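Long-range contact in iron-chelator utilization protein (Thermobifida fusca TM51, PDB 4YHB), which binds FAD and probably reduces ferric siderophores to release their iron, as a flavin-dependent oxidoreductase of the siderophore-interacting protein family: residues Phe222-Arg236 with Gly247-Gly259. Numbering follows the deposited sequence.
Sequences FVWAGGEADALKPIR and GRDFEVDGYWRRG. With FAD (flavin-adenine dinucleotide), chain C.
The last beta-alpha-beta unit of the NAD-ferredoxin-like domain brings strand 222-226 and strand 250-256 side by side, Val223 level with Phe250 and Ala225 with Val252. The strands run parallel, 2° apart, and their hydrogen bonds include Val223 N to Asp249 O and Asp253 N to Ala225 O. Helix 229-236 packs over the Val252 face: CB of Leu232 lies 3.7 Å from CG1 of Val252, the two side chains lying alongside and pointing opposite ways. Arg236, bent at its third torsion (chi3 -67°), lays one guanidinium face over the same methyl, and its NH2 makes a weak bond to Val252 O. Glycine suits position 227, since its backbone angles would press any CB into the carbonyl O of Gly226.

At the C-terminal ends of these parallel strands, where the crossover enters its helix, the chain meets FAD. Glu228 is the N-cap: OE1 accepts from Ala231 N, while OE2 takes Arg258 N (2.9 Å) on its anti lone pair, tying the helix start to the FAD-binding loop. Its CG lies 3.6 Å from the centroid of the six-membered ring of Trp256, a CH-pi contact, and the opposite indole face meets the FAD adenine. Trp256 NE1 is bonded to Asp148. Replacing Trp256 by an alanine would probably leave the adenine without its flat backing and Asp148 without the indole N-H. Nearby, the ring of Tyr255 lies against the isoalloxazine, with FAD C7 3.5 Å above its centre. The straight chain of Arg257 brings NE to Asp230 OD2 (3.1 Å), and Lys233 NZ meets OD1 from above the carboxylate plane; in this salt-bridge network the carboxylate probably offsets both positive charges. Arg257 O accepts from the ribose O2B.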
loop_
_atom_site.group_PDB
_atom_site.type_symbol
_atom_site.label_atom_id
_atom_site.label_comp_id
_atom_site.label_asym_id
_atom_site.label_seq_id
_atom_site.Cartn_x
_atom_site.Cartn_y
_atom_site.Cartn_z
ATOM N N PHE A 222 -12.238 12.563 -7.273
ATOM C CA PHE A 222 -11.578 12.192 -6.029
ATOM C C PHE A 222 -10.067 12.052 -6.234
ATOM O O PHE A 222 -9.618 11.367 -7.154
ATOM C CB PHE A 222 -12.156 10.905 -5.462
ATOM C CG PHE A 222 -11.758 10.656 -4.032
ATOM C CD1 PHE A 222 -10.592 9.962 -3.734
ATOM C CD2 PHE A 222 -12.526 11.150 -2.989
ATOM C CE1 PHE A 222 -10.213 9.744 -2.413
ATOM C CE2 PHE A 222 -12.156 10.940 -1.666
ATOM C CZ PHE A 222 -11.001 10.238 -1.378
ATOM N N VAL A 223 -9.299 12.727 -5.383
ATOM C CA VAL A 223 -7.841 12.715 -5.470
ATOM C C VAL A 223 -7.264 11.845 -4.360
ATOM O O VAL A 223 -7.574 12.044 -3.186
ATOM C CB VAL A 223 -7.247 14.129 -5.363
ATOM C CG1 VAL A 223 -5.724 14.077 -5.508
ATOM C CG2 VAL A 223 -7.865 15.054 -6.412
ATOM N N TRP A 224 -6.439 10.869 -4.727
ATOM C CA TRP A 224 -5.819 9.995 -3.725
ATOM C C TRP A 224 -4.316 9.989 -3.933
ATOM O O TRP A 224 -3.839 9.739 -5.042
ATOM C CB TRP A 224 -6.367 8.567 -3.807
ATOM C CG TRP A 224 -5.892 7.656 -2.669
ATOM C CD1 TRP A 224 -6.538 7.420 -1.490
ATOM C CD2 TRP A 224 -4.684 6.869 -2.626
ATOM N NE1 TRP A 224 -5.815 6.537 -0.712
ATOM C CE2 TRP A 224 -4.673 6.185 -1.383
ATOM C CE3 TRP A 224 -3.611 6.680 -3.509
ATOM C CZ2 TRP A 224 -3.637 5.323 -1.008
ATOM C CZ3 TRP A 224 -2.569 5.817 -3.130
ATOM C CH2 TRP A 224 -2.599 5.148 -1.888
ATOM N N ALA A 225 -3.568 10.279 -2.876
ATOM C CA ALA A 225 -2.112 10.283 -2.971
ATOM C C ALA A 225 -1.524 9.506 -1.798
ATOM O O ALA A 225 -1.977 9.651 -0.660
ATOM C CB ALA A 225 -1.571 11.700 -3.001
ATOM N N GLY A 226 -0.515 8.686 -2.085
ATOM C CA GLY A 226 0.166 7.915 -1.061
ATOM C C GLY A 226 1.645 7.864 -1.398
ATOM O O GLY A 226 2.029 7.873 -2.558
ATOM N N GLY A 227 2.485 7.814 -0.385
ATOM C CA GLY A 227 3.915 7.783 -0.618
ATOM C C GLY A 227 4.667 8.405 0.535
ATOM O O GLY A 227 4.212 8.339 1.681
ATOM N N GLU A 228 5.808 9.016 0.237
ATOM C CA GLU A 228 6.713 9.503 1.275
ATOM C C GLU A 228 6.106 10.736 1.945
ATOM O O GLU A 228 5.649 11.662 1.263
ATOM C CB GLU A 228 8.088 9.804 0.684
ATOM C CG GLU A 228 9.240 9.796 1.695
ATOM C CD GLU A 228 9.423 11.134 2.403
ATOM O OE1 GLU A 228 8.836 12.145 1.949
ATOM O OE2 GLU A 228 10.160 11.163 3.409
ATOM N N ALA A 229 6.108 10.737 3.278
ATOM C CA ALA A 229 5.329 11.701 4.060
ATOM C C ALA A 229 5.644 13.163 3.722
ATOM O O ALA A 229 4.734 13.974 3.535
ATOM C CB ALA A 229 5.549 11.458 5.538
ATOM N N ASP A 230 6.925 13.490 3.638
ATOM C CA ASP A 230 7.341 14.870 3.394
ATOM C C ASP A 230 7.022 15.317 1.969
ATOM O O ASP A 230 6.690 16.483 1.741
ATOM C CB ASP A 230 8.834 15.046 3.684
ATOM C CG ASP A 230 9.167 14.884 5.161
ATOM O OD1 ASP A 230 8.265 15.078 6.010
ATOM O OD2 ASP A 230 10.335 14.563 5.476
ATOM N N ALA A 231 7.125 14.395 1.014
ATOM C CA ALA A 231 6.747 14.670 -0.365
ATOM C C ALA A 231 5.266 14.986 -0.475
ATOM O O ALA A 231 4.852 15.753 -1.339
ATOM C CB ALA A 231 7.107 13.480 -1.272
ATOM N N LEU A 232 4.469 14.407 0.417
ATOM C CA LEU A 232 3.019 14.557 0.349
ATOM C C LEU A 232 2.509 15.839 1.003
ATOM O O LEU A 232 1.371 16.237 0.767
ATOM C CB LEU A 232 2.326 13.355 1.009
ATOM C CG LEU A 232 2.276 12.054 0.201
ATOM C CD1 LEU A 232 1.586 10.956 0.988
ATOM C CD2 LEU A 232 1.560 12.258 -1.103
ATOM N N LYS A 233 3.334 16.470 1.833
ATOM C CA LYS A 233 2.908 17.679 2.552
ATOM C C LYS A 233 2.520 18.829 1.612
ATOM O O LYS A 233 1.472 19.442 1.801
ATOM C CB LYS A 233 3.991 18.149 3.524
ATOM C CG LYS A 233 4.053 17.361 4.818
ATOM C CD LYS A 233 5.181 17.862 5.707
ATOM C CE LYS A 233 5.513 16.864 6.812
ATOM N NZ LYS A 233 6.704 17.293 7.612
ATOM N N PRO A 234 3.345 19.119 0.584
ATOM C CA PRO A 234 2.908 20.166 -0.339
ATOM C C PRO A 234 1.714 19.756 -1.190
ATOM O O PRO A 234 1.007 20.647 -1.646
ATOM C CB PRO A 234 4.131 20.379 -1.221
ATOM C CG PRO A 234 4.884 19.117 -1.136
ATOM C CD PRO A 234 4.723 18.696 0.281
ATOM N N ILE A 235 1.509 18.455 -1.420
ATOM C CA ILE A 235 0.361 17.971 -2.178
ATOM C C ILE A 235 -0.920 18.196 -1.388
ATOM O O ILE A 235 -1.929 18.645 -1.934
ATOM C CB ILE A 235 0.516 16.451 -2.537
ATOM C CG1 ILE A 235 1.635 16.267 -3.563
ATOM C CG2 ILE A 235 -0.789 15.870 -3.091
ATOM C CD1 ILE A 235 2.004 14.823 -3.853
ATOM N N ARG A 236 -0.871 17.879 -0.096
ATOM C CA ARG A 236 -1.992 18.118 0.815
ATOM C C ARG A 236 -2.377 19.604 0.804
ATOM O O ARG A 236 -3.540 19.960 0.619
ATOM C CB ARG A 236 -1.615 17.651 2.226
ATOM C CG ARG A 236 -2.621 17.952 3.322
ATOM C CD ARG A 236 -2.120 17.439 4.690
ATOM N NE ARG A 236 -2.055 15.975 4.766
ATOM C CZ ARG A 236 -0.935 15.251 4.714
ATOM N NH1 ARG A 236 0.247 15.837 4.580
ATOM N NH2 ARG A 236 -0.996 13.927 4.794
ATOM N N GLY A 247 -11.144 13.547 3.094
ATOM C CA GLY A 247 -12.156 12.542 3.352
ATOM C C GLY A 247 -13.288 12.594 2.349
ATOM O O GLY A 247 -13.876 11.570 2.018
ATOM N N ARG A 248 -13.584 13.792 1.854
ATOM C CA ARG A 248 -14.660 13.974 0.889
ATOM C C ARG A 248 -14.126 14.123 -0.542
ATOM O O ARG A 248 -14.594 13.451 -1.456
ATOM C CB ARG A 248 -15.504 15.194 1.263
ATOM C CG ARG A 248 -16.780 15.346 0.442
ATOM C CD ARG A 248 -17.496 16.652 0.769
ATOM N NE ARG A 248 -16.741 17.815 0.305
ATOM C CZ ARG A 248 -16.991 19.068 0.672
ATOM N NH1 ARG A 248 -17.979 19.333 1.516
ATOM N NH2 ARG A 248 -16.248 20.059 0.194
ATOM N N ASP A 249 -13.148 15.004 -0.723
ATOM C CA ASP A 249 -12.599 15.280 -2.048
ATOM C C ASP A 249 -11.264 14.575 -2.259
ATOM O O ASP A 249 -10.899 14.217 -3.386
ATOM C CB ASP A 249 -12.419 16.785 -2.250
ATOM C CG ASP A 249 -13.700 17.559 -2.017
ATOM O OD1 ASP A 249 -14.771 17.098 -2.474
ATOM O OD2 ASP A 249 -13.633 18.624 -1.368
ATOM N N PHE A 250 -10.524 14.390 -1.176
ATOM C CA PHE A 250 -9.224 13.750 -1.288
ATOM C C PHE A 250 -8.826 12.962 -0.057
ATOM O O PHE A 250 -9.448 13.057 1.000
ATOM C CB PHE A 250 -8.138 14.788 -1.588
ATOM C CG PHE A 250 -7.835 15.711 -0.435
ATOM C CD1 PHE A 250 -6.862 15.388 0.497
ATOM C CD2 PHE A 250 -8.521 16.910 -0.293
ATOM C CE1 PHE A 250 -6.586 16.241 1.556
ATOM C CE2 PHE A 250 -8.252 17.761 0.756
ATOM C CZ PHE A 250 -7.281 17.432 1.683
ATOM N N GLU A 251 -7.772 12.178 -0.229
ATOM C CA GLU A 251 -7.089 11.517 0.864
ATOM C C GLU A 251 -5.604 11.595 0.552
ATOM O O GLU A 251 -5.198 11.372 -0.590
ATOM C CB GLU A 251 -7.555 10.069 1.006
ATOM C CG GLU A 251 -7.561 9.569 2.420
ATOM C CD GLU A 251 -8.665 10.192 3.244
ATOM O OE1 GLU A 251 -8.421 11.263 3.845
ATOM O OE2 GLU A 251 -9.768 9.598 3.303
ATOM N N VAL A 252 -4.800 11.935 1.550
ATOM C CA VAL A 252 -3.352 11.977 1.377
ATOM C C VAL A 252 -2.725 11.223 2.536
ATOM O O VAL A 252 -2.893 11.610 3.693
ATOM C CB VAL A 252 -2.818 13.413 1.330
ATOM C CG1 VAL A 252 -1.303 13.416 1.415
ATOM C CG2 VAL A 252 -3.284 14.102 0.065
ATOM N N ASP A 253 -2.024 10.135 2.232
ATOM C CA ASP A 253 -1.598 9.205 3.279
ATOM C C ASP A 253 -0.107 8.934 3.149
ATOM O O ASP A 253 0.349 8.352 2.158
ATOM C CB ASP A 253 -2.407 7.898 3.192
ATOM C CG ASP A 253 -2.439 7.121 4.516
ATOM O OD1 ASP A 253 -1.678 7.467 5.441
ATOM O OD2 ASP A 253 -3.226 6.156 4.629
ATOM N N GLY A 254 0.655 9.386 4.135
ATOM C CA GLY A 254 2.080 9.121 4.177
ATOM C C GLY A 254 2.368 7.689 4.600
ATOM O O GLY A 254 2.082 7.313 5.738
ATOM N N TYR A 255 2.967 6.906 3.699
ATOM C CA TYR A 255 3.214 5.479 3.935
ATOM C C TYR A 255 4.578 5.193 4.571
ATOM O O TYR A 255 4.796 4.162 5.206
ATOM C CB TYR A 255 3.084 4.708 2.614
ATOM C CG TYR A 255 1.658 4.315 2.281
ATOM C CD1 TYR A 255 0.580 4.891 2.949
ATOM C CD2 TYR A 255 1.389 3.337 1.334
ATOM C CE1 TYR A 255 -0.729 4.521 2.661
ATOM C CE2 TYR A 255 0.075 2.961 1.036
ATOM C CZ TYR A 255 -0.971 3.561 1.697
ATOM O OH TYR A 255 -2.264 3.190 1.411
ATOM N N TRP A 256 5.495 6.128 4.395
ATOM C CA TRP A 256 6.820 6.013 4.946
ATOM C C TRP A 256 7.459 7.394 4.945
ATOM O O TRP A 256 6.909 8.337 4.380
ATOM C CB TRP A 256 7.668 5.033 4.133
ATOM C CG TRP A 256 8.098 5.558 2.773
ATOM C CD1 TRP A 256 7.314 5.726 1.669
ATOM C CD2 TRP A 256 9.420 5.952 2.394
ATOM N NE1 TRP A 256 8.071 6.209 0.613
ATOM C CE2 TRP A 256 9.367 6.349 1.036
ATOM C CE3 TRP A 256 10.645 6.000 3.065
ATOM C CZ2 TRP A 256 10.492 6.788 0.346
ATOM C CZ3 TRP A 256 11.767 6.434 2.372
ATOM C CH2 TRP A 256 11.678 6.829 1.030
ATOM N N ARG A 257 8.610 7.503 5.591
ATOM C CA ARG A 257 9.327 8.773 5.671
ATOM C C ARG A 257 10.817 8.498 5.780
ATOM O O ARG A 257 11.229 7.667 6.596
ATOM C CB ARG A 257 8.829 9.592 6.877
ATOM C CG ARG A 257 9.436 10.994 6.953
ATOM C CD ARG A 257 8.764 11.838 8.027
ATOM N NE ARG A 257 9.303 13.194 8.031
ATOM C CZ ARG A 257 9.530 13.899 9.132
ATOM N NH1 ARG A 257 9.266 13.369 10.321
ATOM N NH2 ARG A 257 10.020 15.129 9.044
ATOM N N ARG A 258 11.627 9.181 4.964
ATOM C CA ARG A 258 13.078 9.026 5.016
ATOM C C ARG A 258 13.606 9.301 6.411
ATOM O O ARG A 258 13.215 10.285 7.042
ATOM C CB ARG A 258 13.778 9.977 4.026
ATOM C CG ARG A 258 13.513 9.680 2.571
ATOM C CD ARG A 258 14.200 10.711 1.667
ATOM N NE ARG A 258 15.604 10.889 2.016
ATOM C CZ ARG A 258 16.096 11.992 2.576
ATOM N NH1 ARG A 258 15.293 13.018 2.835
ATOM N NH2 ARG A 258 17.390 12.072 2.867
ATOM N N GLY A 259 14.493 8.426 6.881
ATOM C CA GLY A 259 15.108 8.566 8.190
ATOM C C GLY A 259 14.231 8.078 9.330
ATOM O O GLY A 259 14.629 8.152 10.497
HETATM P PA FAD C . 12.008 0.417 8.037
HETATM O O1A FAD C . 12.697 -0.284 9.215
HETATM O O2A FAD C . 10.558 0.904 8.415
HETATM O O5B FAD C . 12.830 1.765 7.717
HETATM C C5B FAD C . 14.212 1.756 7.695
HETATM C C4B FAD C . 14.715 2.880 6.768
HETATM O O4B FAD C . 14.414 2.627 5.423
HETATM C C3B FAD C . 14.135 4.192 7.090
HETATM O O3B FAD C . 15.157 5.121 6.921
HETATM C C2B FAD C . 13.118 4.380 6.111
HETATM O O2B FAD C . 12.911 5.737 5.737
HETATM C C1B FAD C . 13.631 3.664 4.933
HETATM N N9A FAD C . 12.615 3.093 4.059
HETATM C C8A FAD C . 11.468 2.487 4.434
HETATM N N7A FAD C . 10.817 2.081 3.335
HETATM C C5A FAD C . 11.576 2.396 2.260
HETATM C C6A FAD C . 11.429 2.230 0.882
HETATM N N6A FAD C . 10.277 1.575 0.369
HETATM N N1A FAD C . 12.386 2.679 0.053
HETATM C C2A FAD C . 13.487 3.294 0.535
HETATM N N3A FAD C . 13.659 3.470 1.849
HETATM C C4A FAD C . 12.715 3.044 2.718
HETATM N N1 FAD C . 5.340 -0.813 1.315
HETATM C C2 FAD C . 5.436 -1.725 0.346
HETATM O O2 FAD C . 6.530 -2.005 -0.120
HETATM N N3 FAD C . 4.289 -2.327 -0.094
HETATM C C4 FAD C . 3.078 -2.024 0.423
HETATM O O4 FAD C . 2.092 -2.605 -0.008
HETATM C C4X FAD C . 2.948 -1.067 1.430
HETATM N N5 FAD C . 1.736 -0.711 1.991
HETATM C C5X FAD C . 1.692 0.213 2.980
HETATM C C6 FAD C . 0.469 0.570 3.556
HETATM C C7 FAD C . 0.414 1.420 4.469
HETATM C C7M FAD C . -0.990 1.728 5.022
HETATM C C8 FAD C . 1.366 2.031 4.980
HETATM C C8M FAD C . 1.245 3.060 6.069
HETATM C C9 FAD C . 2.638 1.799 4.531
HETATM C C9A FAD C . 2.980 0.809 3.418
HETATM N N10 FAD C . 4.126 0.460 2.856
HETATM C C10 FAD C . 4.151 -0.462 1.868
HETATM C "C1'" FAD C . 5.383 1.096 3.307
HETATM C "C2'" FAD C . 6.120 0.277 4.321
HETATM O "O2'" FAD C . 5.337 0.115 5.437
HETATM C "C3'" FAD C . 7.460 1.019 4.662
HETATM O "O3'" FAD C . 8.145 1.200 3.463
HETATM C "C4'" FAD C . 8.292 0.383 5.743
HETATM O "O4'" FAD C . 9.135 1.308 6.284
HETATM C "C5'" FAD C . 9.163 -0.780 5.240
HETATM O "O5'" FAD C . 9.659 -1.588 6.279
HETATM P P FAD C . 11.232 -1.709 6.382
HETATM O O1P FAD C . 11.407 -2.595 7.636
HETATM O O2P FAD C . 11.682 -2.115 4.952
HETATM O O3P FAD C . 12.214 -0.531 6.762
#